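Local coordinates for protein carbohydrate kinase, FGGY (Rhodospirillum rubrum, PDB 3IFR) that probably phosphorylates D-xylulose with ATP, as a xylulose kinase of the FGGY carbohydrate kinase family, at residues R179-E184 with L286-L290. Sequence-based numbering, arbitrary orientation.
Sequences RNWALE and LDYHL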
ATOM      1  N   ARG A 179       1.845  -2.090  15.214  1.00 17.22           N
ATOM      2  CA  ARG A 179       0.392  -2.170  15.313  1.00 20.98           C
ATOM      3  C   ARG A 179      -0.199  -2.565  13.960  1.00 17.79           C
ATOM      4  O   ARG A 179      -1.136  -3.336  13.875  1.00 16.29           O
ATOM      5  CB  ARG A 179      -0.209  -0.776  15.669  1.00 21.01           C
ATOM      6  CG  ARG A 179      -0.039  -0.275  17.128  1.00 24.50           C
ATOM      7  CD  ARG A 179      -0.908   1.013  17.428  1.00 29.14           C
ATOM      8  NE  ARG A 179      -0.622   2.123  16.486  1.00 28.62           N
ATOM      9  CZ  ARG A 179      -1.170   3.346  16.529  1.00 30.39           C
ATOM     10  NH1 ARG A 179      -0.825   4.254  15.633  1.00 28.43           N
ATOM     11  NH2 ARG A 179      -2.034   3.679  17.473  1.00 30.45           N
ATOM     12  N   ASN A 180       0.307  -1.967  12.890  1.00 17.06           N
ATOM     13  CA  ASN A 180      -0.352  -2.150  11.613  1.00 17.24           C
ATOM     14  C   ASN A 180      -0.105  -3.553  11.026  1.00 18.42           C
ATOM     15  O   ASN A 180      -0.966  -4.119  10.356  1.00 18.67           O
ATOM     16  CB  ASN A 180       0.086  -1.049  10.648  1.00 18.52           C
ATOM     17  CG  ASN A 180      -0.840   0.181  10.680  1.00 20.53           C
ATOM     18  OD1 ASN A 180      -2.077   0.059  10.776  1.00 18.39           O
ATOM     19  ND2 ASN A 180      -0.240   1.365  10.562  1.00 17.69           N
ATOM     20  N   TRP A 181       1.088  -4.093  11.262  1.00 14.89           N
ATOM     21  CA  TRP A 181       1.334  -5.475  10.910  1.00 17.87           C
ATOM     22  C   TRP A 181       0.303  -6.372  11.651  1.00 21.48           C
ATOM     23  O   TRP A 181      -0.360  -7.234  11.036  1.00 20.88           O
ATOM     24  CB  TRP A 181       2.787  -5.872  11.216  1.00 17.74           C
ATOM     25  CG  TRP A 181       3.074  -7.264  10.850  1.00 17.72           C
ATOM     26  CD1 TRP A 181       3.494  -7.721   9.628  1.00 17.31           C
ATOM     27  CD2 TRP A 181       2.943  -8.417  11.688  1.00 17.78           C
ATOM     28  NE1 TRP A 181       3.622  -9.087   9.664  1.00 15.81           N
ATOM     29  CE2 TRP A 181       3.294  -9.539  10.917  1.00 17.53           C
ATOM     30  CE3 TRP A 181       2.561  -8.613  13.028  1.00 18.63           C
ATOM     31  CZ2 TRP A 181       3.262 -10.843  11.433  1.00 18.40           C
ATOM     32  CZ3 TRP A 181       2.542  -9.888  13.539  1.00 15.89           C
ATOM     33  CH2 TRP A 181       2.876 -10.992  12.746  1.00 18.99           C
ATOM     34  N   ALA A 182       0.134  -6.134  12.956  1.00 18.36           N
ATOM     35  CA  ALA A 182      -0.778  -6.934  13.756  1.00 18.41           C
ATOM     36  C   ALA A 182      -2.264  -6.758  13.366  1.00 19.52           C
ATOM     37  O   ALA A 182      -3.049  -7.708  13.389  1.00 20.85           O
ATOM     38  CB  ALA A 182      -0.549  -6.653  15.253  1.00 20.31           C
ATOM     39  N   LEU A 183      -2.644  -5.549  12.996  1.00 19.81           N
ATOM     40  CA  LEU A 183      -3.997  -5.241  12.552  1.00 18.02           C
ATOM     41  C   LEU A 183      -4.272  -5.821  11.159  1.00 19.75           C
ATOM     42  O   LEU A 183      -5.248  -6.543  10.949  1.00 20.94           O
ATOM     43  CB  LEU A 183      -4.151  -3.725  12.499  1.00 19.88           C
ATOM     44  CG  LEU A 183      -5.451  -3.004  12.875  1.00 23.42           C
ATOM     45  CD1 LEU A 183      -5.786  -1.851  11.835  1.00 23.23           C
ATOM     46  CD2 LEU A 183      -6.613  -3.928  13.061  1.00 18.85           C
ATOM     47  N   GLU A 184      -3.434  -5.510  10.183  1.00 16.82           N
ATOM     48  CA  GLU A 184      -3.660  -6.129   8.896  1.00 20.45           C
ATOM     49  C   GLU A 184      -3.628  -7.628   9.097  1.00 21.59           C
ATOM     50  O   GLU A 184      -4.419  -8.351   8.512  1.00 24.10           O
ATOM     51  CB  GLU A 184      -2.641  -5.674   7.844  1.00 19.44           C
ATOM     52  CG  GLU A 184      -2.813  -4.192   7.502  1.00 22.82           C
ATOM     53  CD  GLU A 184      -2.225  -3.818   6.179  1.00 21.72           C
ATOM     54  OE1 GLU A 184      -2.041  -4.678   5.305  1.00 23.68           O
ATOM     55  OE2 GLU A 184      -1.959  -2.645   6.012  1.00 21.97           O
ATOM     56  N   LEU A 286      -8.806  -1.436   6.850  1.00 23.33           N
ATOM     57  CA  LEU A 286      -8.361  -0.433   7.770  1.00 23.68           C
ATOM     58  C   LEU A 286      -6.892  -0.572   8.223  1.00 24.76           C
ATOM     59  O   LEU A 286      -6.337  -1.677   8.289  1.00 19.45           O
ATOM     60  CB  LEU A 286      -9.325  -0.401   8.948  1.00 22.72           C
ATOM     61  CG  LEU A 286      -9.311   0.725   9.968  1.00 28.66           C
ATOM     62  CD1 LEU A 286      -9.606   2.146   9.393  1.00 28.10           C
ATOM     63  CD2 LEU A 286     -10.298   0.359  11.060  1.00 35.52           C
ATOM     64  N   ASP A 287      -6.276   0.579   8.525  1.00 23.92           N
ATOM     65  CA  ASP A 287      -4.926   0.655   9.097  1.00 20.41           C
ATOM     66  C   ASP A 287      -4.938   1.826  10.055  1.00 21.40           C
ATOM     67  O   ASP A 287      -5.808   2.687   9.955  1.00 20.26           O
ATOM     68  CB  ASP A 287      -3.875   0.952   8.025  1.00 17.97           C
ATOM     69  CG  ASP A 287      -3.406  -0.290   7.275  1.00 20.28           C
ATOM     70  OD1 ASP A 287      -4.014  -0.689   6.249  1.00 19.13           O
ATOM     71  OD2 ASP A 287      -2.359  -0.830   7.667  1.00 18.29           O
ATOM     72  N   TYR A 288      -3.961   1.885  10.961  1.00 20.38           N
ATOM     73  CA  TYR A 288      -3.727   3.110  11.697  1.00 20.68           C
ATOM     74  C   TYR A 288      -2.931   4.036  10.803  1.00 22.98           C
ATOM     75  O   TYR A 288      -2.074   3.580  10.055  1.00 22.14           O
ATOM     76  CB  TYR A 288      -2.932   2.845  12.957  1.00 23.47           C
ATOM     77  CG  TYR A 288      -3.697   2.035  13.981  1.00 25.33           C
ATOM     78  CD1 TYR A 288      -4.542   2.652  14.885  1.00 25.50           C
ATOM     79  CD2 TYR A 288      -3.561   0.650  14.045  1.00 24.63           C
ATOM     80  CE1 TYR A 288      -5.239   1.914  15.824  1.00 27.31           C
ATOM     81  CE2 TYR A 288      -4.248  -0.094  14.981  1.00 25.67           C
ATOM     82  CZ  TYR A 288      -5.090   0.542  15.861  1.00 24.51           C
ATOM     83  OH  TYR A 288      -5.773  -0.199  16.775  1.00 22.49           O
ATOM     84  N   HIS A 289      -3.193   5.343  10.856  1.00 22.15           N
ATOM     85  CA  HIS A 289      -2.288   6.255  10.173  1.00 20.60           C
ATOM     86  C   HIS A 289      -0.968   6.319  10.935  1.00 19.68           C
ATOM     87  O   HIS A 289      -0.888   5.883  12.078  1.00 18.81           O
ATOM     88  CB  HIS A 289      -2.877   7.643  10.117  1.00 21.91           C
ATOM     89  CG  HIS A 289      -2.305   8.482   9.027  1.00 23.34           C
ATOM     90  ND1 HIS A 289      -3.083   9.292   8.224  1.00 26.60           N
ATOM     91  CD2 HIS A 289      -1.039   8.631   8.588  1.00 20.65           C
ATOM     92  CE1 HIS A 289      -2.314   9.906   7.344  1.00 23.01           C
ATOM     93  NE2 HIS A 289      -1.076   9.504   7.539  1.00 23.83           N
ATOM     94  N   LEU A 290       0.078   6.865  10.319  1.00 20.52           N
ATOM     95  CA  LEU A 290       1.299   7.133  11.076  1.00 19.83           C
ATOM     96  C   LEU A 290       1.013   8.333  11.967  1.00 21.25           C
ATOM     97  O   LEU A 290       1.459   8.386  13.116  1.00 23.06           O
ATOM     98  CB  LEU A 290       2.508   7.396  10.182  1.00 19.19           C
ATOM     99  CG  LEU A 290       2.793   6.371   9.077  1.00 20.37           C
ATOM    100  CD1 LEU A 290       4.076   6.652   8.313  1.00 18.51           C
ATOM    101  CD2 LEU A 290       2.832   4.988   9.696  1.00 19.99           C
TER
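Asn180, in the first turn of helix 179-185, lies against the extended segment 286-290, with its CA 5.9 Å from that of Asp287. The Asn180 amide grips both backbone polar groups of Tyr288: OD1 accepts from Tyr288 N at 2.6 Å, in the carbonyl plane on a lone pair, and ND2 donates to Tyr288 O at 2.9 Å, nearly straight at 163°. The carboxamide is fixed in rotation; a leucine in place of Asn180 would probably leave the buried N-H and C=O of Tyr288 without these mates. The Arg179 guanidinium stacks flat over one face of the Tyr288 ring, planes 12° apart and CZ 4.2 Å from the ring centroid, a cation-pi contact. The bend at chi3 (-56°) lays the guanidinium flat along the CG-CD1 side of the ring, while CD sits over its centre in a CH-pi contact. Leu183 CG packs 3.8 Å from Tyr288 CE2. Glu184 OE2 comes 2.5 Å from Asp287 OD2; Asp287 OD1 accepts from Asn298, and a phosphate ion lies near Glu184. Helix 245-252 touches both acids through His246, strand 188-189 packs on Leu183 and Tyr288 through Ile188, and the contact joins the N-terminal FGGY domain to the C-terminal domain's loop between strands 269-273 and 298-301.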